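Local coordinates for protein beta-galactosidase (Bacillus circulans, PDB 4MAD) that probably hydrolyses terminal non-reducing beta-D-galactose residues of beta-D-galactosides, as a glycoside hydrolase family 35 enzyme with a TIM-barrel catalytic domain, at residues 147-150 and 151-154; 71-74 and 75-78; 181-184 and 185-188; 135-138 and 139-143. All blocks are in the same frame, centred on the assembly; numbering follows the deposited sequence.

Contact 1 (147-150 and 151-154)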
ATOM      1  N   VAL A 147     -11.598 -11.176 -15.536  1.00 22.55           N
ATOM      2  CA  VAL A 147     -10.577 -10.479 -16.275  1.00 20.70           C
ATOM      3  C   VAL A 147      -9.183 -10.849 -15.859  1.00 20.47           C
ATOM      4  O   VAL A 147      -8.329 -11.101 -16.641  1.00 20.52           O
ATOM      5  CB  VAL A 147     -10.780  -8.971 -16.155  1.00 21.41           C
ATOM      6  CG1 VAL A 147      -9.680  -8.215 -16.725  1.00 23.75           C
ATOM      7  CG2 VAL A 147     -12.000  -8.576 -16.876  1.00 25.96           C
ATOM      8  N   LEU A 148      -8.981 -10.845 -14.574  1.00 18.86           N
ATOM      9  CA  LEU A 148      -7.645 -11.098 -14.120  1.00 20.80           C
ATOM     10  C   LEU A 148      -7.106 -12.450 -14.551  1.00 18.94           C
ATOM     11  O   LEU A 148      -6.041 -12.533 -15.003  1.00 20.66           O
ATOM     12  CB  LEU A 148      -7.589 -11.039 -12.606  1.00 15.91           C
ATOM     13  CG  LEU A 148      -6.275 -11.481 -12.003  1.00 19.49           C
ATOM     14  CD1 LEU A 148      -5.234 -10.493 -12.295  1.00 16.01           C
ATOM     15  CD2 LEU A 148      -6.364 -11.757 -10.506  1.00 18.88           C
ATOM     16  N   PHE A 149      -7.878 -13.501 -14.399  1.00 19.69           N
ATOM     17  CA  PHE A 149      -7.424 -14.833 -14.734  1.00 20.75           C
ATOM     18  C   PHE A 149      -7.155 -15.084 -16.237  1.00 22.93           C
ATOM     19  O   PHE A 149      -6.365 -15.890 -16.622  1.00 20.89           O
ATOM     20  CB  PHE A 149      -8.243 -15.898 -14.046  1.00 20.27           C
ATOM     21  CG  PHE A 149      -7.880 -16.060 -12.616  1.00 22.33           C
ATOM     22  CD1 PHE A 149      -6.875 -16.869 -12.238  1.00 21.92           C
ATOM     23  CD2 PHE A 149      -8.508 -15.317 -11.672  1.00 24.39           C
ATOM     24  CE1 PHE A 149      -6.572 -16.983 -10.962  1.00 25.46           C
ATOM     25  CE2 PHE A 149      -8.168 -15.431 -10.367  1.00 22.30           C
ATOM     26  CZ  PHE A 149      -7.210 -16.247 -10.019  1.00 21.26           C
ATOM     27  N   GLU A 150      -7.875 -14.334 -17.023  1.00 23.66           N
ATOM     28  CA  GLU A 150      -7.709 -14.341 -18.441  1.00 26.68           C
ATOM     29  C   GLU A 150      -6.317 -13.858 -18.784  1.00 25.66           C
ATOM     30  O   GLU A 150      -5.748 -14.327 -19.684  1.00 26.82           O
ATOM     31  CB  GLU A 150      -8.769 -13.489 -19.118  1.00 28.75           C
ATOM     32  CG  GLU A 150      -8.835 -13.690 -20.577  1.00 39.59           C
ATOM     33  CD  GLU A 150      -9.893 -12.831 -21.279  1.00 50.34           C
ATOM     34  OE1 GLU A 150     -11.059 -12.853 -20.894  1.00 49.88           O
ATOM     35  OE2 GLU A 150      -9.547 -12.135 -22.250  1.00 55.63           O
ATOM     36  N   ARG A 151      -5.831 -12.855 -18.086  1.00 23.31           N
ATOM     37  CA  ARG A 151      -4.492 -12.390 -18.245  1.00 23.47           C
ATOM     38  C   ARG A 151      -3.446 -13.357 -17.719  1.00 23.82           C
ATOM     39  O   ARG A 151      -2.435 -13.517 -18.306  1.00 24.73           O
ATOM     40  CB  ARG A 151      -4.267 -11.011 -17.637  1.00 25.84           C
ATOM     41  CG  ARG A 151      -5.263  -9.944 -17.996  1.00 28.15           C
ATOM     42  CD  ARG A 151      -5.291  -9.516 -19.391  1.00 30.67           C
ATOM     43  NE  ARG A 151      -6.345  -8.555 -19.631  1.00 36.24           N
ATOM     44  CZ  ARG A 151      -6.135  -7.277 -19.837  1.00 32.64           C
ATOM     45  NH1 ARG A 151      -4.921  -6.790 -19.873  1.00 34.63           N
ATOM     46  NH2 ARG A 151      -7.148  -6.506 -20.074  1.00 32.49           N
ATOM     47  N   LEU A 152      -3.693 -13.928 -16.565  1.00 21.52           N
ATOM     48  CA  LEU A 152      -2.824 -14.887 -15.952  1.00 21.36           C
ATOM     49  C   LEU A 152      -2.766 -16.253 -16.640  1.00 23.16           C
ATOM     50  O   LEU A 152      -1.841 -16.979 -16.468  1.00 22.18           O
ATOM     51  CB  LEU A 152      -3.144 -15.084 -14.488  1.00 20.83           C
ATOM     52  CG  LEU A 152      -3.123 -13.893 -13.565  1.00 22.52           C
ATOM     53  CD1 LEU A 152      -3.503 -14.314 -12.188  1.00 22.92           C
ATOM     54  CD2 LEU A 152      -1.768 -13.296 -13.561  1.00 23.30           C
ATOM     55  N   ARG A 153      -3.784 -16.611 -17.385  1.00 22.84           N
ATOM     56  CA  ARG A 153      -3.936 -17.974 -17.803  1.00 25.22           C
ATOM     57  C   ARG A 153      -2.735 -18.515 -18.620  1.00 23.73           C
ATOM     58  O   ARG A 153      -2.259 -19.571 -18.361  1.00 21.25           O
ATOM     59  CB  ARG A 153      -5.233 -18.135 -18.574  1.00 26.50           C
ATOM     60  CG  ARG A 153      -5.704 -19.522 -18.675  1.00 34.40           C
ATOM     61  CD  ARG A 153      -7.168 -19.562 -19.087  1.00 45.15           C
ATOM     62  NE  ARG A 153      -8.025 -19.276 -17.955  1.00 43.35           N
ATOM     63  CZ  ARG A 153      -8.998 -18.369 -17.892  1.00 44.85           C
ATOM     64  NH1 ARG A 153      -9.320 -17.597 -18.894  1.00 40.95           N
ATOM     65  NH2 ARG A 153      -9.632 -18.237 -16.770  1.00 33.71           N
ATOM     66  N   PRO A 154      -2.207 -17.723 -19.521  1.00 25.65           N
ATOM     67  CA  PRO A 154      -1.070 -18.134 -20.328  1.00 25.13           C
ATOM     68  C   PRO A 154       0.139 -18.382 -19.449  1.00 27.59           C
ATOM     69  O   PRO A 154       1.075 -18.996 -19.900  1.00 26.00           O
ATOM     70  CB  PRO A 154      -0.799 -16.917 -21.157  1.00 25.86           C
ATOM     71  CG  PRO A 154      -1.981 -16.253 -21.226  1.00 30.21           C
ATOM     72  CD  PRO A 154      -2.638 -16.399 -19.922  1.00 25.12           C
TER
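L152 packs against L148 and F149 on the buried side of helix 135-152, in the family 35 barrel domain. Its methyl CD1 does most of the touching. It lies 4.0 Å from CG of L148, and the two leucine side chains cross at a slant. The same methyl sits over one face of the F149 ring, 4.2 Å from CD1 of that ring. L152 can serve both neighbours because its CG stands opposite its own carbonyl carbon (chi1 -57°) and leans back along the helix. L152 N bonds L148 O at 3.1 Å, in the carbonyl plane. F145 meets the F149 ring edge-to-face, and I91 of helix 87-97 also packs on L152.

The other side is looser. The carboxylate of exposed E150 stays apart from both arginines, with OE1 5.4 Å from NH1 of R153. R151 N makes only weak bonds, to V147 O and L148 O. R153 bends back at chi3 (-78°) and lays one guanidinium face over F149 O, 3.8 Å from CZ to that oxygen. Its NH2 is 3.8 Å from CB of F149.

R153 N makes a weak bond to F149 O, and residues 153-154 are 3-10. Apolar contact thus holds the buried face. R153 is tied by NH2 to the carbonyl O of R192, and its attraction to E150 is probably modest.

Contact 2 (71-74 and 75-78)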
ATOM      1  N   LEU A  71      -5.608  -1.555  -7.983  1.00 17.70           N
ATOM      2  CA  LEU A  71      -4.786  -1.099  -9.065  1.00 17.96           C
ATOM      3  C   LEU A  71      -5.379  -1.466 -10.420  1.00 17.55           C
ATOM      4  O   LEU A  71      -5.421  -0.684 -11.283  1.00 22.27           O
ATOM      5  CB  LEU A  71      -3.378  -1.600  -8.923  1.00 20.56           C
ATOM      6  CG  LEU A  71      -2.232  -0.802  -9.532  1.00 26.69           C
ATOM      7  CD1 LEU A  71      -2.206   0.551  -8.960  1.00 28.85           C
ATOM      8  CD2 LEU A  71      -0.932  -1.490  -9.262  1.00 26.81           C
ATOM      9  N   HIS A  72      -5.811  -2.683 -10.551  1.00 17.17           N
ATOM     10  CA  HIS A  72      -6.429  -3.216 -11.751  1.00 18.39           C
ATOM     11  C   HIS A  72      -7.842  -2.781 -12.155  1.00 19.85           C
ATOM     12  O   HIS A  72      -8.160  -2.898 -13.298  1.00 19.99           O
ATOM     13  CB  HIS A  72      -6.310  -4.708 -11.774  1.00 18.18           C
ATOM     14  CG  HIS A  72      -4.893  -5.150 -11.650  1.00 20.87           C
ATOM     15  ND1 HIS A  72      -3.947  -4.798 -12.572  1.00 18.78           N
ATOM     16  CD2 HIS A  72      -4.235  -5.815 -10.679  1.00 23.08           C
ATOM     17  CE1 HIS A  72      -2.780  -5.266 -12.197  1.00 19.45           C
ATOM     18  NE2 HIS A  72      -2.923  -5.888 -11.053  1.00 20.05           N
ATOM     19  N   GLU A  73      -8.659  -2.426 -11.182  1.00 15.79           N
ATOM     20  CA  GLU A  73     -10.020  -1.963 -11.410  1.00 19.93           C
ATOM     21  C   GLU A  73     -10.299  -0.719 -10.585  1.00 17.69           C
ATOM     22  O   GLU A  73     -11.080  -0.757  -9.720  1.00 18.82           O
ATOM     23  CB  GLU A  73     -11.067  -3.043 -11.086  1.00 18.99           C
ATOM     24  CG  GLU A  73     -12.341  -2.856 -11.851  1.00 19.83           C
ATOM     25  CD  GLU A  73     -13.404  -3.906 -11.635  1.00 20.90           C
ATOM     26  OE1 GLU A  73     -14.466  -3.704 -12.201  1.00 22.00           O
ATOM     27  OE2 GLU A  73     -13.160  -4.879 -10.939  1.00 19.24           O
ATOM     28  N   PRO A  74      -9.606   0.347 -10.910  1.00 17.35           N
ATOM     29  CA  PRO A  74      -9.688   1.605 -10.166  1.00 18.10           C
ATOM     30  C   PRO A  74     -11.075   2.210 -10.183  1.00 18.76           C
ATOM     31  O   PRO A  74     -11.468   2.846  -9.271  1.00 19.49           O
ATOM     32  CB  PRO A  74      -8.681   2.497 -10.854  1.00 19.67           C
ATOM     33  CG  PRO A  74      -8.484   1.909 -12.169  1.00 16.05           C
ATOM     34  CD  PRO A  74      -8.676   0.443 -12.031  1.00 17.78           C
ATOM     35  N   GLU A  75     -11.775   1.984 -11.268  1.00 20.26           N
ATOM     36  CA  GLU A  75     -13.171   2.270 -11.337  1.00 19.10           C
ATOM     37  C   GLU A  75     -13.876   1.044 -11.881  1.00 20.49           C
ATOM     38  O   GLU A  75     -13.363   0.375 -12.714  1.00 23.09           O
ATOM     39  CB  GLU A  75     -13.469   3.472 -12.232  1.00 20.68           C
ATOM     40  CG  GLU A  75     -12.643   4.670 -12.037  1.00 23.72           C
ATOM     41  CD  GLU A  75     -12.963   5.365 -10.762  1.00 22.34           C
ATOM     42  OE1 GLU A  75     -14.034   5.154 -10.271  1.00 21.38           O
ATOM     43  OE2 GLU A  75     -12.120   6.072 -10.283  1.00 23.99           O
ATOM     44  N   GLU A  76     -15.125   0.930 -11.452  1.00 20.59           N
ATOM     45  CA  GLU A  76     -15.668  -0.324 -11.869  1.00 19.18           C
ATOM     46  C   GLU A  76     -15.776  -0.472 -13.367  1.00 22.05           C
ATOM     47  O   GLU A  76     -16.396   0.291 -14.019  1.00 20.85           O
ATOM     48  CB  GLU A  76     -17.047  -0.527 -11.239  1.00 20.00           C
ATOM     49  CG  GLU A  76     -17.686  -1.869 -11.561  1.00 20.00           C
ATOM     50  CD  GLU A  76     -19.029  -2.052 -10.878  1.00 20.00           C
ATOM     51  OE1 GLU A  76     -19.477  -1.115 -10.184  1.00 20.00           O
ATOM     52  OE2 GLU A  76     -19.634  -3.133 -11.034  1.00 20.00           O
ATOM     53  N   GLY A  77     -15.401  -1.535 -13.902  1.00 20.88           N
ATOM     54  CA  GLY A  77     -15.442  -1.829 -15.296  1.00 23.33           C
ATOM     55  C   GLY A  77     -14.313  -1.249 -16.090  1.00 26.03           C
ATOM     56  O   GLY A  77     -14.255  -1.442 -17.274  1.00 23.88           O
ATOM     57  N   GLN A  78     -13.432  -0.519 -15.437  1.00 23.45           N
ATOM     58  CA  GLN A  78     -12.262   0.018 -16.095  1.00 26.90           C
ATOM     59  C   GLN A  78     -11.048  -0.733 -15.661  1.00 28.21           C
ATOM     60  O   GLN A  78     -10.635  -0.580 -14.581  1.00 26.13           O
ATOM     61  CB  GLN A  78     -12.045   1.450 -15.674  1.00 30.39           C
ATOM     62  CG  GLN A  78     -11.014   2.146 -16.451  1.00 37.38           C
ATOM     63  CD  GLN A  78     -10.278   3.276 -15.729  1.00 43.47           C
ATOM     64  OE1 GLN A  78     -10.811   3.945 -14.878  1.00 37.65           O
ATOM     65  NE2 GLN A  78      -9.045   3.503 -16.135  1.00 46.46           N
TER
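E73 reaches from the end of helix 69-72 across the following turn to G77. It is the first residue to leave helical backbone angles. Beyond CB, CG stands opposite the backbone N (chi1 -154°), and the chain runs straight on from there. CG passes 3.5 Å from E75 O. CD comes within 3.8 Å of G77 N. At the tip, OE1 accepts the N-H of G77 at 2.9 Å. The bond is almost straight, 175° at the hydrogen, and uses the lone pair of OE1 that points away from OE2. OE1 also lies 3.6 Å from CA of E76. The second oxygen, OE2, is held by NE1 of W69, so both oxygens of this buried carboxylate have a donor and its rotation is fixed.

The start of the same residue is held too. CA of E73 makes a C-H...O contact with Q78 O at 3.5 Å. That oxygen also lies 3.4 Å from CD of P74, so the chain returns close to where it left. E75 folds its side chain back over its own peptide link to P74, and its OE1 bonds the hydroxyl of Y120.

Residues 75-78 form a type II beta turn, closed by Q78 N to E75 O at 2.9 Å. G77 takes the third position, where positive phi favours glycine. E73 thus accepts the N-H of the third residue of a type II turn, in the loop that follows barrel strand 62-66 and helix 69-72.

Contact 3 (181-184 and 185-188)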
ATOM      1  N   TYR A 181     -18.279 -18.912   1.851  1.00 19.87           N
ATOM      2  CA  TYR A 181     -17.485 -17.962   1.088  1.00 19.19           C
ATOM      3  C   TYR A 181     -16.151 -18.557   0.633  1.00 19.10           C
ATOM      4  O   TYR A 181     -15.796 -18.439  -0.489  1.00 18.57           O
ATOM      5  CB  TYR A 181     -17.181 -16.766   1.961  1.00 17.02           C
ATOM      6  CG  TYR A 181     -16.101 -15.809   1.471  1.00 18.77           C
ATOM      7  CD1 TYR A 181     -16.085 -15.332   0.210  1.00 20.37           C
ATOM      8  CD2 TYR A 181     -15.137 -15.361   2.307  1.00 18.82           C
ATOM      9  CE1 TYR A 181     -15.111 -14.453  -0.196  1.00 18.61           C
ATOM     10  CE2 TYR A 181     -14.176 -14.517   1.900  1.00 17.75           C
ATOM     11  CZ  TYR A 181     -14.163 -14.056   0.658  1.00 17.47           C
ATOM     12  OH  TYR A 181     -13.207 -13.208   0.297  1.00 17.08           O
ATOM     13  N   LEU A 182     -15.442 -19.211   1.538  1.00 19.88           N
ATOM     14  CA  LEU A 182     -14.164 -19.785   1.185  1.00 20.28           C
ATOM     15  C   LEU A 182     -14.309 -20.858   0.097  1.00 20.50           C
ATOM     16  O   LEU A 182     -13.554 -20.929  -0.808  1.00 19.09           O
ATOM     17  CB  LEU A 182     -13.496 -20.377   2.399  1.00 19.65           C
ATOM     18  CG  LEU A 182     -13.006 -19.408   3.456  1.00 24.38           C
ATOM     19  CD1 LEU A 182     -12.442 -20.119   4.659  1.00 24.45           C
ATOM     20  CD2 LEU A 182     -12.021 -18.484   2.894  1.00 27.89           C
ATOM     21  N   GLN A 183     -15.326 -21.682   0.235  1.00 19.54           N
ATOM     22  CA  GLN A 183     -15.609 -22.707  -0.730  1.00 21.71           C
ATOM     23  C   GLN A 183     -15.964 -22.144  -2.063  1.00 21.61           C
ATOM     24  O   GLN A 183     -15.554 -22.628  -3.055  1.00 22.06           O
ATOM     25  CB  GLN A 183     -16.635 -23.713  -0.210  1.00 20.99           C
ATOM     26  CG  GLN A 183     -16.103 -24.500   0.941  1.00 19.94           C
ATOM     27  CD  GLN A 183     -16.959 -25.626   1.378  1.00 32.11           C
ATOM     28  OE1 GLN A 183     -17.805 -26.042   0.674  1.00 30.68           O
ATOM     29  NE2 GLN A 183     -16.747 -26.098   2.574  1.00 32.52           N
ATOM     30  N   TYR A 184     -16.729 -21.087  -2.065  1.00 22.05           N
ATOM     31  CA  TYR A 184     -17.060 -20.473  -3.302  1.00 22.22           C
ATOM     32  C   TYR A 184     -15.818 -19.895  -3.981  1.00 21.11           C
ATOM     33  O   TYR A 184     -15.631 -19.980  -5.161  1.00 20.91           O
ATOM     34  CB  TYR A 184     -18.058 -19.388  -3.057  1.00 23.48           C
ATOM     35  CG  TYR A 184     -18.524 -18.757  -4.313  1.00 26.19           C
ATOM     36  CD1 TYR A 184     -19.604 -19.254  -4.981  1.00 27.91           C
ATOM     37  CD2 TYR A 184     -17.871 -17.689  -4.847  1.00 26.68           C
ATOM     38  CE1 TYR A 184     -20.030 -18.702  -6.128  1.00 30.35           C
ATOM     39  CE2 TYR A 184     -18.302 -17.108  -5.993  1.00 28.44           C
ATOM     40  CZ  TYR A 184     -19.387 -17.625  -6.644  1.00 32.33           C
ATOM     41  OH  TYR A 184     -19.840 -17.080  -7.814  1.00 36.04           O
ATOM     42  N   LEU A 185     -14.987 -19.277  -3.183  1.00 18.99           N
ATOM     43  CA  LEU A 185     -13.726 -18.722  -3.677  1.00 19.79           C
ATOM     44  C   LEU A 185     -12.789 -19.796  -4.228  1.00 18.99           C
ATOM     45  O   LEU A 185     -12.265 -19.650  -5.275  1.00 19.55           O
ATOM     46  CB  LEU A 185     -13.016 -17.981  -2.564  1.00 20.90           C
ATOM     47  CG  LEU A 185     -12.218 -16.779  -2.937  1.00 26.24           C
ATOM     48  CD1 LEU A 185     -12.984 -15.899  -3.850  1.00 24.73           C
ATOM     49  CD2 LEU A 185     -11.800 -16.009  -1.719  1.00 24.41           C
ATOM     50  N   ARG A 186     -12.680 -20.894  -3.516  1.00 18.34           N
ATOM     51  CA  ARG A 186     -11.826 -21.972  -3.948  1.00 20.30           C
ATOM     52  C   ARG A 186     -12.266 -22.519  -5.296  1.00 21.15           C
ATOM     53  O   ARG A 186     -11.514 -22.744  -6.176  1.00 19.37           O
ATOM     54  CB  ARG A 186     -11.927 -23.068  -2.916  1.00 21.17           C
ATOM     55  CG  ARG A 186     -11.333 -24.410  -3.253  1.00 20.15           C
ATOM     56  CD  ARG A 186     -11.963 -25.498  -2.453  1.00 24.87           C
ATOM     57  NE  ARG A 186     -13.367 -25.750  -2.765  1.00 27.29           N
ATOM     58  CZ  ARG A 186     -14.191 -26.466  -2.021  1.00 21.73           C
ATOM     59  NH1 ARG A 186     -13.768 -27.048  -0.932  1.00 29.92           N
ATOM     60  NH2 ARG A 186     -15.432 -26.626  -2.375  1.00 23.75           N
ATOM     61  N   ASP A 187     -13.554 -22.731  -5.382  1.00 21.18           N
ATOM     62  CA  ASP A 187     -14.155 -23.230  -6.591  1.00 24.28           C
ATOM     63  C   ASP A 187     -14.037 -22.261  -7.737  1.00 24.74           C
ATOM     64  O   ASP A 187     -13.807 -22.642  -8.855  1.00 22.00           O
ATOM     65  CB  ASP A 187     -15.601 -23.621  -6.367  1.00 25.58           C
ATOM     66  CG  ASP A 187     -15.749 -24.812  -5.444  1.00 27.06           C
ATOM     67  OD1 ASP A 187     -14.780 -25.483  -5.128  1.00 29.40           O
ATOM     68  OD2 ASP A 187     -16.868 -25.039  -5.022  1.00 30.06           O
ATOM     69  N   GLY A 188     -14.225 -20.994  -7.428  1.00 23.55           N
ATOM     70  CA  GLY A 188     -14.085 -19.962  -8.406  1.00 24.17           C
ATOM     71  C   GLY A 188     -12.689 -19.828  -8.968  1.00 24.00           C
ATOM     72  O   GLY A 188     -12.535 -19.658 -10.132  1.00 25.96           O
TER
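L185 meets Y181 one helical turn back on helix 179-192. This is the helix of the beta-alpha-beta unit between strands 163-167 and 197-202. The side chain of L182 is about 10 Å from that of E171, the predicted proton donor. The side chains of L185 and Y181 lie side by side and point the same way. Methyl CD2 of L185 is 3.7 Å from OH of Y181 and 3.9 Å from its CZ, so it touches the hydroxyl end of the ring. That hydroxyl also bonds E169 and Y137, which fixes the ring end against which the leucine rests. L185 N bonds Y181 O at 2.9 Å.

R186 follows. Its N bonds L182 O at 2.8 Å. The side chain starts opposite the backbone N (chi1 169°) and bends at chi3 (67°). This turns the guanidinium alongside Q183, whose CG lies over one face, 3.9 Å from NH1. That contact is aliphatic carbon on a flat cation. NH1 bonds the carbonyl O of E215.

D187 comes next and takes the edge of the same group. R186 NE gives it a salt bridge, 2.8 Å to OD1. The oxygen lies near the guanidinium plane, but the nitrogen meets it from above the carboxylate plane. R186 NH2 adds two weak bonds, to OD1 and OD2.

G188 closes the run with G188 N to Y184 O at 2.9 Å.

The guanidinium therefore has carbon over one face, a carboxylate at its edge and a carbonyl on NH1. Its rotation is restricted, and the nearby carboxylate probably offsets much of its charge.

Contact 4 (135-138 and 139-143)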
ATOM      1  N   GLN A 135     -23.994 -11.668  -1.891  1.00 20.37           N
ATOM      2  CA  GLN A 135     -24.161 -11.641  -3.337  1.00 22.41           C
ATOM      3  C   GLN A 135     -23.564 -10.433  -4.043  1.00 21.33           C
ATOM      4  O   GLN A 135     -22.920 -10.566  -5.022  1.00 21.72           O
ATOM      5  CB  GLN A 135     -25.646 -11.813  -3.749  1.00 26.03           C
ATOM      6  CG  GLN A 135     -25.885 -11.982  -5.239  1.00 28.10           C
ATOM      7  CD  GLN A 135     -27.346 -11.721  -5.604  1.00 50.47           C
ATOM      8  OE1 GLN A 135     -28.169 -11.577  -4.740  1.00 49.56           O
ATOM      9  NE2 GLN A 135     -27.655 -11.661  -6.886  1.00 52.40           N
ATOM     10  N   PRO A 136     -23.774  -9.244  -3.536  1.00 20.95           N
ATOM     11  CA  PRO A 136     -23.202  -8.104  -4.218  1.00 22.64           C
ATOM     12  C   PRO A 136     -21.671  -8.186  -4.194  1.00 21.25           C
ATOM     13  O   PRO A 136     -21.038  -7.931  -5.140  1.00 18.77           O
ATOM     14  CB  PRO A 136     -23.705  -6.929  -3.395  1.00 23.34           C
ATOM     15  CG  PRO A 136     -24.822  -7.406  -2.753  1.00 25.60           C
ATOM     16  CD  PRO A 136     -24.650  -8.796  -2.453  1.00 23.12           C
ATOM     17  N   TYR A 137     -21.132  -8.574  -3.071  1.00 19.28           N
ATOM     18  CA  TYR A 137     -19.689  -8.657  -3.007  1.00 18.38           C
ATOM     19  C   TYR A 137     -19.153  -9.717  -3.996  1.00 17.77           C
ATOM     20  O   TYR A 137     -18.324  -9.459  -4.787  1.00 15.74           O
ATOM     21  CB  TYR A 137     -19.304  -8.973  -1.594  1.00 17.00           C
ATOM     22  CG  TYR A 137     -17.893  -9.399  -1.367  1.00 15.48           C
ATOM     23  CD1 TYR A 137     -16.875  -8.531  -1.510  1.00 19.63           C
ATOM     24  CD2 TYR A 137     -17.596 -10.667  -1.005  1.00 16.58           C
ATOM     25  CE1 TYR A 137     -15.585  -8.917  -1.318  1.00 20.48           C
ATOM     26  CE2 TYR A 137     -16.330 -11.062  -0.782  1.00 18.25           C
ATOM     27  CZ  TYR A 137     -15.318 -10.185  -0.930  1.00 19.21           C
ATOM     28  OH  TYR A 137     -14.039 -10.560  -0.733  1.00 19.90           O
ATOM     29  N   LEU A 138     -19.699 -10.898  -3.990  1.00 16.74           N
ATOM     30  CA  LEU A 138     -19.217 -11.949  -4.894  1.00 17.90           C
ATOM     31  C   LEU A 138     -19.344 -11.617  -6.383  1.00 18.77           C
ATOM     32  O   LEU A 138     -18.549 -12.025  -7.175  1.00 17.86           O
ATOM     33  CB  LEU A 138     -19.859 -13.286  -4.564  1.00 18.89           C
ATOM     34  CG  LEU A 138     -19.535 -13.796  -3.169  1.00 20.48           C
ATOM     35  CD1 LEU A 138     -20.196 -15.098  -2.801  1.00 26.30           C
ATOM     36  CD2 LEU A 138     -18.090 -13.944  -3.057  1.00 26.48           C
ATOM     37  N   GLU A 139     -20.383 -10.879  -6.722  1.00 21.13           N
ATOM     38  CA  GLU A 139     -20.585 -10.489  -8.080  1.00 21.95           C
ATOM     39  C   GLU A 139     -19.420  -9.631  -8.557  1.00 21.14           C
ATOM     40  O   GLU A 139     -19.020  -9.735  -9.640  1.00 18.62           O
ATOM     41  CB  GLU A 139     -21.850  -9.669  -8.220  1.00 24.67           C
ATOM     42  CG  GLU A 139     -23.109 -10.465  -8.039  1.00 34.63           C
ATOM     43  CD  GLU A 139     -24.382  -9.722  -8.446  1.00 45.60           C
ATOM     44  OE1 GLU A 139     -24.306  -8.551  -8.826  1.00 45.80           O
ATOM     45  OE2 GLU A 139     -25.471 -10.338  -8.361  1.00 47.05           O
ATOM     46  N   LYS A 140     -18.969  -8.738  -7.710  1.00 18.39           N
ATOM     47  CA  LYS A 140     -17.832  -7.898  -8.036  1.00 18.38           C
ATOM     48  C   LYS A 140     -16.533  -8.712  -8.173  1.00 18.82           C
ATOM     49  O   LYS A 140     -15.792  -8.543  -9.071  1.00 21.25           O
ATOM     50  CB  LYS A 140     -17.665  -6.775  -7.004  1.00 19.25           C
ATOM     51  CG  LYS A 140     -18.871  -5.890  -6.816  1.00 16.06           C
ATOM     52  CD  LYS A 140     -19.493  -5.446  -8.074  1.00 17.88           C
ATOM     53  CE  LYS A 140     -20.574  -4.405  -7.797  1.00 21.90           C
ATOM     54  NZ  LYS A 140     -21.417  -4.180  -8.916  1.00 26.47           N
ATOM     55  N   VAL A 141     -16.317  -9.620  -7.256  1.00 18.84           N
ATOM     56  CA  VAL A 141     -15.139 -10.449  -7.272  1.00 17.72           C
ATOM     57  C   VAL A 141     -15.105 -11.296  -8.569  1.00 19.63           C
ATOM     58  O   VAL A 141     -14.101 -11.512  -9.138  1.00 17.29           O
ATOM     59  CB  VAL A 141     -15.145 -11.377  -6.074  1.00 20.11           C
ATOM     60  CG1 VAL A 141     -14.128 -12.410  -6.144  1.00 20.59           C
ATOM     61  CG2 VAL A 141     -15.054 -10.604  -4.794  1.00 16.31           C
ATOM     62  N   ASP A 142     -16.261 -11.800  -8.942  1.00 20.77           N
ATOM     63  CA  ASP A 142     -16.360 -12.677 -10.068  1.00 23.04           C
ATOM     64  C   ASP A 142     -16.005 -11.954 -11.341  1.00 22.66           C
ATOM     65  O   ASP A 142     -15.353 -12.469 -12.213  1.00 21.66           O
ATOM     66  CB  ASP A 142     -17.751 -13.311 -10.149  1.00 24.70           C
ATOM     67  CG  ASP A 142     -17.873 -14.604  -9.350  1.00 29.79           C
ATOM     68  OD1 ASP A 142     -16.872 -15.227  -9.061  1.00 34.30           O
ATOM     69  OD2 ASP A 142     -18.975 -14.993  -9.001  1.00 26.19           O
ATOM     70  N   ALA A 143     -16.492 -10.751 -11.457  1.00 22.85           N
ATOM     71  CA  ALA A 143     -16.250  -9.984 -12.643  1.00 22.23           C
ATOM     72  C   ALA A 143     -14.799  -9.635 -12.763  1.00 22.41           C
ATOM     73  O   ALA A 143     -14.239  -9.699 -13.814  1.00 20.35           O
ATOM     74  CB  ALA A 143     -17.058  -8.800 -12.664  1.00 23.03           C
TER
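D142 N bonds L138 O at 2.9 Å, with an angle of 152° at the hydrogen. The CB of D142 lies close to the same oxygen. One turn earlier on helix 135-152, E139 N bonds Q135 O at 3.1 Å. The side chains of that pair meet as well, on the exposed side. NE2 of Q135 gives a hydrogen to OE2 of E139 at 2.9 Å, but the bond is bent and weak. The amide and carboxylate planes stand 73° apart, and the two chains cross rather than run alongside. Both are extended, which lets their ends meet one turn apart.

The buried side is apolar at its centre. Methyl CG2 of V141 sits over one face of the Y137 ring in a CH-pi contact, 4.0 Å from the ring centroid and 18° off the normal. Its closest ring atoms are CE1 and CZ, towards the rim. The backbone ties the pair as well, with V141 N to Y137 O at 3.2 Å.

The polar ends of this stretch lead to other helices. NZ of K140 forms a salt bridge with E76, in the loop after helix 69-72. W69 of that short helix packs on K140 and V141. On helix 179-192, Y184 OH hydrogen-bonds OD2 of D142, and L138 packs on Y181 and Y184. The start of helix 135-152 therefore sits between these two neighbours.

Overall arrangement
All four contacts lie in the family 35 catalytic domain, on helices and a loop that connect the strands of its eight-stranded parallel barrel. Along the chain the order is contact 2, contact 4, contact 1, contact 3. Contacts 4 and 1 share helix 135-152, near its start and toward its C-terminal part, with centres about 17 Å apart. Contact 3 lies on helix 179-192, between strands 163-167 and 197-202. Its centre is about 12 Å from that of contact 4, and the two touch. Contact 2 also touches contact 4, with centres about 14 Å apart. Contacts 2 and 3 do not meet. Contact 4 is thus in the middle of three successive connections, touching the one before and the one after.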